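Local coordinates for protein probable zinc protease PqqL (Escherichia coli, PDB 6OFT) that probably acts as a periplasmic zinc metalloprotease of the M16 family, cutting peptide bonds, with this chain forming the first half of the full-length protein, at residues Asn48-Ala53 against Leu167-Ile172; Val137-Trp142 against Gly173-Val178; Gln146-Arg151 against Asp249-Val254; Trp234-Glu239 against Lys312-Tyr317. All coordinates share one frame; numbering follows the deposited sequence.

Contacts 1 and 2 lie side by side, with centres about 10 Å apart, in the part of the M16 fold that carries the predicted zinc ligands. Leu-50 O meets Leu-174 N in a probable hydrogen bond, and Ile-172 packs on Trp-142 and Ile-138. Their segments alternate along the chain. Residues 167-172 run straight on into 173-178, so one connection serves both. Contact 3 lies about 23 Å from contact 1, centre to centre. Its helix 148-160 belongs to the zinc-ligand part and its loop, between strands 242-248 and 256-264, to the M16 inactive domain, so it bridges the two. Contact 4 belongs wholly to the inactive domain, its centre about 18 Å from that of contact 1.

Contact 1 of 4, residues Asn48-Ala53 against Leu167-Ile172; sequences NELGVA and LDREPI
Leu-50 and Arg-169 both turn CG to the side of the backbone N, anti to the carbonyl carbon (chi1 -50° and -67°). A bend at chi2 (-61°) folds the Arg-169 chain. The two side chains then cross at about a right angle. Leu-50 CD2 lies over one face of the guanidinium, offset toward its rim. Its distance to Arg-169 NH1 is 3.6 Å. Three partners hold the guanidinium. Arg-169 NH1 donates to Asp-168 O at 2.8 Å, in the guanidinium plane but from above the carbonyl plane. Arg-169 NE bonds to Glu-45 O, and NH2 forms a salt bridge with Asp-47. These partners should fix the flat group against the leucine methyl.

The backbones meet closely at Gly-51, the N-cap of helix 52-59 and part of a type II turn from Glu-49 to Val-52. Gly-51 CA makes a CH...O contact with Pro-171 O at 3.6 Å. A water donates to both Gly-51 O and Ile-172 O, at 2.8 Å each, and so bridges the two loops.

The contact joins the start of helix 52-59, which carries the predicted zinc ligands His-54 and His-58, to the loop between helices 148-160 and 175-180. Val-52 packs on helix 183-193, while Ile-172 reaches helix 128-144 through Ile-138 and Trp-142.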
# COMPACT_ATOMS: atom_id res chain seq x y z
N ASN A 48 1.81 2.29 -25.74
CA ASN A 48 1.68 1.03 -26.47
C ASN A 48 2.18 -0.18 -25.64
O ASN A 48 2.39 -1.26 -26.19
CB ASN A 48 2.43 1.14 -27.81
CG ASN A 48 3.93 1.21 -27.68
OD1 ASN A 48 4.49 1.80 -26.75
ND2 ASN A 48 4.63 0.60 -28.63
N GLU A 49 2.35 0.01 -24.31
CA GLU A 49 2.85 -1.03 -23.39
C GLU A 49 1.92 -1.31 -22.21
O GLU A 49 2.39 -1.83 -21.20
CB GLU A 49 4.23 -0.63 -22.84
CG GLU A 49 5.37 -0.60 -23.84
CD GLU A 49 6.70 -0.14 -23.26
OE1 GLU A 49 6.70 0.74 -22.37
OE2 GLU A 49 7.75 -0.65 -23.71
N LEU A 50 0.63 -0.99 -22.32
CA LEU A 50 -0.32 -1.15 -21.21
C LEU A 50 -0.53 -2.61 -20.77
O LEU A 50 -1.21 -3.39 -21.45
CB LEU A 50 -1.65 -0.43 -21.49
CG LEU A 50 -1.51 1.04 -21.96
CD1 LEU A 50 -2.84 1.63 -22.34
CD2 LEU A 50 -0.77 1.89 -20.95
N GLY A 51 0.06 -2.94 -19.61
CA GLY A 51 0.02 -4.28 -19.00
C GLY A 51 1.27 -5.10 -19.25
O GLY A 51 1.32 -6.29 -18.91
N VAL A 52 2.30 -4.47 -19.85
CA VAL A 52 3.57 -5.12 -20.20
C VAL A 52 4.41 -5.39 -18.93
O VAL A 52 5.03 -6.45 -18.87
CB VAL A 52 4.33 -4.36 -21.33
CG1 VAL A 52 5.79 -4.77 -21.42
CG2 VAL A 52 3.63 -4.59 -22.67
N ALA A 53 4.41 -4.49 -17.93
CA ALA A 53 5.14 -4.76 -16.68
C ALA A 53 4.64 -6.06 -16.03
O ALA A 53 5.46 -6.88 -15.60
CB ALA A 53 5.00 -3.59 -15.70
N LEU A 167 -4.07 6.76 -12.69
CA LEU A 167 -5.38 6.69 -13.35
C LEU A 167 -5.27 5.99 -14.72
O LEU A 167 -6.09 5.14 -15.05
CB LEU A 167 -5.99 8.11 -13.48
CG LEU A 167 -7.35 8.26 -14.22
CD1 LEU A 167 -8.52 7.70 -13.39
CD2 LEU A 167 -7.62 9.73 -14.58
N ASP A 168 -4.24 6.31 -15.49
CA ASP A 168 -4.01 5.78 -16.83
C ASP A 168 -3.14 4.50 -16.89
O ASP A 168 -2.83 4.03 -17.99
CB ASP A 168 -3.36 6.89 -17.68
CG ASP A 168 -4.25 8.12 -17.81
OD1 ASP A 168 -5.32 8.00 -18.44
OD2 ASP A 168 -3.87 9.18 -17.28
N ARG A 169 -2.72 3.97 -15.72
CA ARG A 169 -1.78 2.86 -15.65
C ARG A 169 -2.16 1.73 -14.67
O ARG A 169 -1.30 1.26 -13.92
CB ARG A 169 -0.36 3.38 -15.34
CG ARG A 169 0.28 4.24 -16.45
CD ARG A 169 0.44 3.44 -17.75
NE ARG A 169 1.10 4.19 -18.81
CZ ARG A 169 0.48 4.98 -19.68
NH1 ARG A 169 -0.83 5.17 -19.59
NH2 ARG A 169 1.17 5.60 -20.63
N GLU A 170 -3.40 1.21 -14.75
CA GLU A 170 -3.81 0.06 -13.92
C GLU A 170 -2.91 -1.15 -14.32
O GLU A 170 -2.72 -1.39 -15.52
CB GLU A 170 -5.29 -0.28 -14.14
CG GLU A 170 -5.94 -0.95 -12.95
CD GLU A 170 -7.16 -1.81 -13.26
OE1 GLU A 170 -7.84 -1.55 -14.27
OE2 GLU A 170 -7.43 -2.74 -12.47
N PRO A 171 -2.28 -1.86 -13.35
CA PRO A 171 -1.30 -2.92 -13.71
C PRO A 171 -1.75 -3.99 -14.71
O PRO A 171 -0.94 -4.38 -15.54
CB PRO A 171 -0.92 -3.52 -12.35
CG PRO A 171 -1.10 -2.39 -11.39
CD PRO A 171 -2.32 -1.65 -11.88
N ILE A 172 -3.01 -4.45 -14.69
CA ILE A 172 -3.49 -5.46 -15.65
C ILE A 172 -3.36 -4.99 -17.13
O ILE A 172 -3.21 -5.82 -18.03
CB ILE A 172 -4.93 -5.97 -15.32
CG1 ILE A 172 -5.32 -7.23 -16.14
CG2 ILE A 172 -6.00 -4.87 -15.48
CD1 ILE A 172 -4.64 -8.60 -15.70
O HOH W 1 -1.03 -7.56 -18.09

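Contact 2 of 4, residues Val137-Trp142 against Gly173-Val178; sequences VITEEW and GLMDTV
Met-175 folds its thioether across the Trp-142 indole, giving a CH-pi and a Met-aromatic contact from one side chain. Met-175 CG sits over the ring face, 3.8 Å from the centroid of the six-membered ring and 19° off its normal. The sulfur stands obliquely to the five-membered ring, Met-175 SD 4.2 Å from its centroid. Bends at chi2 and chi3 curl the chain, bringing Met-175 CE to 3.7 Å from Trp-142 CG. Trp-142 has CG anti to its own backbone N (chi1 167°), which turns a face of the indole to the methionine. Met-175 SD also lies 3.7 Å from Thr-139 CA.

One turn along helix 175-180, Val-178 meets helix 128-144. Its CG2 lies 3.8 Å from Ile-138 CG2, and its CG1 packs against Thr-139 OG1. That hydroxyl is hydrogen-bonded to Arg-135 O, within its own helix.

Ile-138 also touches His-54, a predicted zinc ligand, so this helix pair borders the probable metal site. Just outside the two segments, Arg-135 NH1 bonds to Val-178 O. No hydrogen bond joins the segments themselves, so dispersion and the polarisable sulfur probably dominate here, and the contact depends on close fit more than on charge.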
# COMPACT_ATOMS: atom_id res chain seq x y z
N VAL A 137 -3.71 -16.81 -20.20
CA VAL A 137 -3.59 -16.78 -18.74
C VAL A 137 -4.01 -15.42 -18.19
O VAL A 137 -4.90 -15.34 -17.33
CB VAL A 137 -2.16 -17.19 -18.26
CG1 VAL A 137 -1.92 -16.89 -16.78
CG2 VAL A 137 -1.89 -18.66 -18.55
N ILE A 138 -3.37 -14.35 -18.70
CA ILE A 138 -3.62 -12.96 -18.28
C ILE A 138 -5.06 -12.54 -18.60
O ILE A 138 -5.70 -11.94 -17.73
CB ILE A 138 -2.53 -12.00 -18.85
CG1 ILE A 138 -1.14 -12.40 -18.27
CG2 ILE A 138 -2.85 -10.52 -18.54
CD1 ILE A 138 0.07 -11.95 -19.07
N THR A 139 -5.58 -12.90 -19.78
CA THR A 139 -6.96 -12.63 -20.22
C THR A 139 -7.96 -13.25 -19.22
O THR A 139 -8.91 -12.57 -18.82
CB THR A 139 -7.18 -13.08 -21.69
OG1 THR A 139 -6.18 -12.49 -22.52
CG2 THR A 139 -8.58 -12.73 -22.23
N GLU A 140 -7.71 -14.51 -18.78
CA GLU A 140 -8.56 -15.22 -17.82
C GLU A 140 -8.51 -14.59 -16.42
O GLU A 140 -9.56 -14.43 -15.78
CB GLU A 140 -8.26 -16.72 -17.79
CG GLU A 140 -8.94 -17.44 -18.94
CD GLU A 140 -8.76 -18.95 -18.98
OE1 GLU A 140 -9.74 -19.67 -18.68
OE2 GLU A 140 -7.65 -19.40 -19.34
N GLU A 141 -7.30 -14.20 -15.97
CA GLU A 141 -7.10 -13.56 -14.67
C GLU A 141 -7.79 -12.19 -14.62
O GLU A 141 -8.38 -11.85 -13.60
CB GLU A 141 -5.61 -13.45 -14.34
CG GLU A 141 -4.98 -14.79 -14.05
CD GLU A 141 -3.47 -14.80 -13.90
OE1 GLU A 141 -2.92 -15.86 -13.54
OE2 GLU A 141 -2.84 -13.74 -14.14
N TRP A 142 -7.75 -11.44 -15.74
CA TRP A 142 -8.41 -10.15 -15.89
C TRP A 142 -9.91 -10.27 -15.59
O TRP A 142 -10.43 -9.50 -14.78
CB TRP A 142 -8.16 -9.60 -17.30
CG TRP A 142 -9.03 -8.43 -17.69
CD1 TRP A 142 -8.88 -7.13 -17.30
CD2 TRP A 142 -10.13 -8.45 -18.61
NE1 TRP A 142 -9.85 -6.35 -17.89
CE2 TRP A 142 -10.62 -7.13 -18.71
CE3 TRP A 142 -10.76 -9.47 -19.35
CZ2 TRP A 142 -11.71 -6.80 -19.52
CZ3 TRP A 142 -11.84 -9.14 -20.16
CH2 TRP A 142 -12.30 -7.81 -20.24
N GLY A 173 -3.42 -3.67 -17.35
CA GLY A 173 -3.33 -3.06 -18.67
C GLY A 173 -4.55 -3.32 -19.54
O GLY A 173 -5.68 -3.40 -19.03
N LEU A 174 -4.33 -3.44 -20.86
CA LEU A 174 -5.39 -3.66 -21.86
C LEU A 174 -5.28 -5.04 -22.45
O LEU A 174 -4.17 -5.47 -22.78
CB LEU A 174 -5.30 -2.64 -23.02
CG LEU A 174 -5.35 -1.13 -22.74
CD1 LEU A 174 -5.51 -0.38 -24.06
CD2 LEU A 174 -6.51 -0.74 -21.81
N MET A 175 -6.42 -5.74 -22.64
CA MET A 175 -6.42 -7.09 -23.21
C MET A 175 -5.98 -7.11 -24.65
O MET A 175 -5.44 -8.12 -25.10
CB MET A 175 -7.76 -7.81 -23.01
CG MET A 175 -8.10 -8.08 -21.55
SD MET A 175 -6.82 -9.00 -20.65
CE MET A 175 -6.01 -7.68 -19.75
N ASP A 176 -6.15 -5.99 -25.35
CA ASP A 176 -5.73 -5.81 -26.74
C ASP A 176 -4.21 -5.71 -26.82
O ASP A 176 -3.62 -6.17 -27.80
CB ASP A 176 -6.47 -4.63 -27.39
CG ASP A 176 -7.99 -4.84 -27.44
OD1 ASP A 176 -8.67 -4.47 -26.46
OD2 ASP A 176 -8.48 -5.39 -28.45
N THR A 177 -3.55 -5.18 -25.77
CA THR A 177 -2.08 -5.14 -25.71
C THR A 177 -1.58 -6.56 -25.37
O THR A 177 -0.64 -7.04 -26.01
CB THR A 177 -1.61 -4.08 -24.71
OG1 THR A 177 -2.12 -2.81 -25.12
CG2 THR A 177 -0.08 -4.01 -24.61
N VAL A 178 -2.24 -7.24 -24.41
CA VAL A 178 -1.96 -8.61 -23.97
C VAL A 178 -2.01 -9.60 -25.17
O VAL A 178 -1.15 -10.47 -25.29
CB VAL A 178 -2.87 -9.00 -22.77
CG1 VAL A 178 -2.86 -10.51 -22.47
CG2 VAL A 178 -2.50 -8.21 -21.52

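Contact 3 of 4, residues Gln146-Arg151 against Asp249-Val254; sequences QDAKWR and DKENRV
A salt-bridge network docks the loop between strands 242-248 and 256-264, shaped by an Asx turn, on the first turn of helix 148-160. Arg-151 is the centre of the network. Its guanidinium grips Asp-249 side-on with two nitrogens. Arg-151 NE donates to Asp-249 OD1 at 2.9 Å, and Arg-151 NH2 to Asp-249 OD2 at 3.1 Å. The second bond is nearly straight and uses the syn lone pair of OD2. In the first, the donor meets OD1 on its syn side but tilted out of the carboxylate plane. The guanidinium and carboxylate planes lie 36° apart.

Arg-151 NH2 also donates to Glu-251 OE1 at 3.1 Å. This oxygen lies in the guanidinium plane, but the donor stands above the carboxylate plane of Glu-251. Two acids thus share one arginine, which probably helps them keep their negative charge.

Asp-249 turns CG anti to its backbone N (chi1 -162°), which puts its carboxylate between the arginine and its own turn. OD2 also accepts from Glu-251 N, at 3.1 Å, closing the Asx turn. A type I turn runs over the same residues, from Asp-249 to Asn-252.

On the helix side, Asp-147 is the N-cap, and its OD1 accepts from Trp-150 N. Asp-147 C and Ala-148 N lie over one face of the Arg-151 guanidinium, toward its rim. Ala-148 CB packs 3.9 Å from Glu-251 CB and also touches Asn-252, whose ND2 is bonded to Thr-152 OG1. A water accepts from Ala-148 N at 3.1 Å and donates to Glu-251 OE1 at 2.7 Å.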
# COMPACT_ATOMS: atom_id res chain seq x y z
N GLN A 146 -12.68 -9.49 -11.52
CA GLN A 146 -13.81 -8.55 -11.64
C GLN A 146 -15.00 -8.88 -10.70
O GLN A 146 -16.09 -9.23 -11.17
CB GLN A 146 -14.27 -8.40 -13.10
CG GLN A 146 -13.21 -7.86 -14.05
CD GLN A 146 -13.74 -7.55 -15.43
OE1 GLN A 146 -14.94 -7.32 -15.64
NE2 GLN A 146 -12.85 -7.52 -16.40
N ASP A 147 -14.78 -8.76 -9.37
CA ASP A 147 -15.78 -9.00 -8.32
C ASP A 147 -16.36 -7.65 -7.82
O ASP A 147 -16.03 -6.61 -8.39
CB ASP A 147 -15.17 -9.84 -7.17
CG ASP A 147 -13.88 -9.32 -6.54
OD1 ASP A 147 -13.48 -8.17 -6.83
OD2 ASP A 147 -13.27 -10.07 -5.75
N ALA A 148 -17.19 -7.67 -6.74
CA ALA A 148 -17.79 -6.47 -6.14
C ALA A 148 -16.75 -5.41 -5.72
O ALA A 148 -16.91 -4.24 -6.06
CB ALA A 148 -18.69 -6.84 -4.97
N LYS A 149 -15.67 -5.84 -5.03
CA LYS A 149 -14.56 -4.97 -4.59
C LYS A 149 -13.88 -4.26 -5.78
O LYS A 149 -13.55 -3.07 -5.68
CB LYS A 149 -13.55 -5.77 -3.74
CG LYS A 149 -12.49 -4.93 -3.04
CD LYS A 149 -11.57 -5.79 -2.18
CE LYS A 149 -10.13 -5.32 -2.18
NZ LYS A 149 -9.93 -4.08 -1.38
N TRP A 150 -13.69 -4.99 -6.90
CA TRP A 150 -13.10 -4.46 -8.13
C TRP A 150 -14.03 -3.44 -8.78
O TRP A 150 -13.57 -2.38 -9.19
CB TRP A 150 -12.77 -5.59 -9.12
CG TRP A 150 -12.09 -5.10 -10.37
CD1 TRP A 150 -10.77 -4.82 -10.53
CD2 TRP A 150 -12.72 -4.81 -11.63
NE1 TRP A 150 -10.53 -4.36 -11.81
CE2 TRP A 150 -11.71 -4.35 -12.51
CE3 TRP A 150 -14.05 -4.86 -12.10
CZ2 TRP A 150 -11.97 -3.99 -13.84
CZ3 TRP A 150 -14.31 -4.48 -13.40
CH2 TRP A 150 -13.28 -4.06 -14.26
N ARG A 151 -15.33 -3.77 -8.88
CA ARG A 151 -16.35 -2.88 -9.47
C ARG A 151 -16.48 -1.59 -8.65
O ARG A 151 -16.64 -0.52 -9.24
CB ARG A 151 -17.70 -3.59 -9.58
CG ARG A 151 -17.72 -4.74 -10.59
CD ARG A 151 -19.13 -5.22 -10.88
NE ARG A 151 -19.82 -5.71 -9.68
CZ ARG A 151 -19.86 -6.98 -9.29
NH1 ARG A 151 -19.23 -7.92 -10.00
NH2 ARG A 151 -20.53 -7.33 -8.20
N ASP A 249 -24.26 -1.33 -6.09
CA ASP A 249 -23.83 -2.71 -6.36
C ASP A 249 -24.55 -3.65 -5.41
O ASP A 249 -24.32 -3.59 -4.20
CB ASP A 249 -22.30 -2.86 -6.26
CG ASP A 249 -21.69 -4.09 -6.92
OD1 ASP A 249 -20.57 -3.98 -7.46
OD2 ASP A 249 -22.32 -5.18 -6.88
N LYS A 250 -25.42 -4.51 -5.96
CA LYS A 250 -26.24 -5.47 -5.21
C LYS A 250 -25.42 -6.48 -4.42
O LYS A 250 -25.91 -7.00 -3.42
CB LYS A 250 -27.26 -6.16 -6.13
CG LYS A 250 -28.14 -5.18 -6.91
CD LYS A 250 -29.63 -5.53 -6.85
CE LYS A 250 -30.46 -4.66 -7.77
NZ LYS A 250 -30.46 -3.23 -7.35
N GLU A 251 -24.15 -6.72 -4.85
CA GLU A 251 -23.21 -7.65 -4.24
C GLU A 251 -22.40 -7.06 -3.07
O GLU A 251 -21.78 -7.82 -2.33
CB GLU A 251 -22.28 -8.27 -5.30
CG GLU A 251 -23.01 -9.23 -6.24
CD GLU A 251 -22.18 -10.22 -7.03
OE1 GLU A 251 -20.93 -10.12 -7.02
OE2 GLU A 251 -22.79 -11.11 -7.67
N ASN A 252 -22.41 -5.71 -2.91
CA ASN A 252 -21.74 -5.04 -1.79
C ASN A 252 -22.56 -5.31 -0.52
O ASN A 252 -23.80 -5.34 -0.59
CB ASN A 252 -21.56 -3.54 -2.05
CG ASN A 252 -20.45 -3.22 -3.03
OD1 ASN A 252 -19.55 -4.03 -3.30
ND2 ASN A 252 -20.46 -2.01 -3.56
N ARG A 253 -21.89 -5.56 0.61
CA ARG A 253 -22.58 -5.96 1.84
C ARG A 253 -22.93 -4.81 2.82
O ARG A 253 -23.80 -5.00 3.67
CB ARG A 253 -21.80 -7.07 2.57
CG ARG A 253 -20.42 -6.66 3.07
CD ARG A 253 -19.84 -7.69 4.02
NE ARG A 253 -18.93 -7.08 4.99
CZ ARG A 253 -19.28 -6.67 6.21
NH1 ARG A 253 -20.54 -6.82 6.62
NH2 ARG A 253 -18.39 -6.12 7.02
N VAL A 254 -22.26 -3.66 2.70
CA VAL A 254 -22.44 -2.53 3.62
C VAL A 254 -22.88 -1.24 2.90
O VAL A 254 -22.24 -0.81 1.94
CB VAL A 254 -21.16 -2.32 4.48
CG1 VAL A 254 -21.23 -1.06 5.33
CG2 VAL A 254 -20.88 -3.53 5.37
O HOH W 2 -18.56 -10.27 -5.67

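Contact 4 of 4, residues Trp234-Glu239 against Lys312-Tyr317; sequences WPTKAE and KIAPDY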
# COMPACT_ATOMS: atom_id res chain seq x y z
N TRP A 234 5.53 11.64 -12.05
CA TRP A 234 4.42 12.49 -12.48
C TRP A 234 3.78 13.14 -11.23
O TRP A 234 3.02 12.48 -10.50
CB TRP A 234 3.38 11.70 -13.29
CG TRP A 234 3.86 11.24 -14.63
CD1 TRP A 234 3.70 11.88 -15.83
CD2 TRP A 234 4.60 10.04 -14.91
NE1 TRP A 234 4.28 11.15 -16.84
CE2 TRP A 234 4.84 10.01 -16.30
CE3 TRP A 234 5.06 8.97 -14.12
CZ2 TRP A 234 5.55 8.97 -16.92
CZ3 TRP A 234 5.74 7.92 -14.74
CH2 TRP A 234 5.95 7.92 -16.13
N PRO A 235 4.10 14.42 -10.93
CA PRO A 235 3.48 15.06 -9.76
C PRO A 235 1.96 15.15 -9.88
O PRO A 235 1.44 15.54 -10.94
CB PRO A 235 4.15 16.45 -9.71
CG PRO A 235 5.39 16.33 -10.58
CD PRO A 235 4.97 15.37 -11.65
N THR A 236 1.25 14.72 -8.82
CA THR A 236 -0.21 14.75 -8.76
C THR A 236 -0.66 16.20 -8.63
O THR A 236 -0.04 16.98 -7.91
CB THR A 236 -0.74 13.84 -7.64
OG1 THR A 236 -0.28 12.49 -7.85
CG2 THR A 236 -2.26 13.85 -7.53
N LYS A 237 -1.71 16.57 -9.37
CA LYS A 237 -2.23 17.94 -9.36
C LYS A 237 -3.57 17.95 -8.62
O LYS A 237 -4.38 17.05 -8.81
CB LYS A 237 -2.39 18.47 -10.80
CG LYS A 237 -2.67 19.97 -10.89
CD LYS A 237 -3.04 20.45 -12.30
CE LYS A 237 -4.49 20.24 -12.68
NZ LYS A 237 -5.41 21.14 -11.93
N ALA A 238 -3.79 18.97 -7.77
CA ALA A 238 -5.04 19.08 -7.02
C ALA A 238 -6.21 19.29 -7.98
O ALA A 238 -6.04 19.87 -9.04
CB ALA A 238 -4.97 20.24 -6.05
N GLU A 239 -7.39 18.78 -7.60
CA GLU A 239 -8.63 19.00 -8.35
C GLU A 239 -9.53 19.75 -7.37
O GLU A 239 -10.18 19.12 -6.52
CB GLU A 239 -9.27 17.69 -8.82
CG GLU A 239 -10.45 17.97 -9.74
CD GLU A 239 -10.89 16.75 -10.50
OE1 GLU A 239 -11.83 16.08 -10.03
OE2 GLU A 239 -10.27 16.45 -11.54
N LYS A 312 -2.78 5.54 0.42
CA LYS A 312 -1.87 6.01 -0.63
C LYS A 312 -2.63 5.94 -1.96
O LYS A 312 -3.26 4.91 -2.23
CB LYS A 312 -0.61 5.12 -0.68
CG LYS A 312 0.36 5.44 -1.81
CD LYS A 312 1.47 4.40 -1.90
CE LYS A 312 2.18 4.44 -3.22
NZ LYS A 312 3.34 3.50 -3.23
N ILE A 313 -2.60 7.02 -2.77
CA ILE A 313 -3.31 7.03 -4.05
C ILE A 313 -2.34 7.17 -5.23
O ILE A 313 -2.70 6.84 -6.36
CB ILE A 313 -4.48 8.07 -4.10
CG1 ILE A 313 -3.97 9.53 -4.04
CG2 ILE A 313 -5.54 7.77 -3.00
CD1 ILE A 313 -5.04 10.61 -4.38
N ALA A 314 -1.12 7.67 -4.97
CA ALA A 314 -0.06 7.89 -5.95
C ALA A 314 1.29 7.96 -5.15
O ALA A 314 1.21 8.06 -3.92
CB ALA A 314 -0.31 9.20 -6.69
N PRO A 315 2.50 7.91 -5.78
CA PRO A 315 3.75 7.99 -4.97
C PRO A 315 3.86 9.24 -4.08
O PRO A 315 4.50 9.18 -3.04
CB PRO A 315 4.87 7.94 -6.02
CG PRO A 315 4.25 7.28 -7.22
CD PRO A 315 2.82 7.76 -7.22
N ASP A 316 3.24 10.37 -4.48
CA ASP A 316 3.31 11.65 -3.76
C ASP A 316 2.01 12.07 -3.07
O ASP A 316 1.92 13.20 -2.60
CB ASP A 316 3.71 12.75 -4.77
CG ASP A 316 2.70 12.98 -5.90
OD1 ASP A 316 1.80 12.13 -6.09
OD2 ASP A 316 2.81 14.03 -6.58
N TYR A 317 0.97 11.21 -3.09
CA TYR A 317 -0.37 11.59 -2.68
C TYR A 317 -1.15 10.57 -1.91
O TYR A 317 -1.00 9.36 -2.10
CB TYR A 317 -1.18 12.01 -3.93
CG TYR A 317 -1.58 13.47 -3.97
CD1 TYR A 317 -0.64 14.47 -4.18
CD2 TYR A 317 -2.92 13.85 -3.86
CE1 TYR A 317 -1.01 15.81 -4.29
CE2 TYR A 317 -3.30 15.18 -3.96
CZ TYR A 317 -2.34 16.16 -4.16
OH TYR A 317 -2.71 17.48 -4.26
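Asp-316 OD1 accepts from the hydroxyl of Thr-236 at an OG1-OD1 distance of 2.7 Å. The other carboxylate oxygen, Asp-316 OD2, takes the Thr-236 backbone N-H at 2.8 Å. That bond is nearly straight, at 169°. Both oxygens use their syn lone pairs, so one carboxylate spans the backbone and the side chain of a single threonine. This two-point grip should limit rotation of the acid.

Asp-316 CG stands between its backbone N and carbonyl carbon (chi1 63°), which aims the carboxylate at the facing loop. Thr-236 puts OG1 beside its backbone N, so that both donors face the acid. The same torsion sends the methyl to Tyr-317. Thr-236 CG2 lies over the centre of the phenol ring, 3.6 Å from the centroid and only 10° off the normal, a CH-pi contact. Thr-236 CB adds a second touch, 3.5 Å from Tyr-317 CD1. Thr-236 OG1 also packs 3.5 Å from Ala-314 CB. Farther along the loop, Ala-238 CB approaches Tyr-317 OH at 4.0 Å.

Residues 314-317 form the type I turn of a beta hairpin. Ile-313 and Ala-314 both face Tyr-317 there, a classic beta bulge. The turn connects strand 303-314, outermost in the five-stranded sheet within this chain, to its antiparallel neighbour 317-326. The loop 234-239 passes over this turn on the way to strand 242-248, the other outermost strand. Tyr-317 also packs on Pro-264 of strand 256-264, and Trp-234 makes a cation-pi contact with Arg-165, in the connection after helix 148-160.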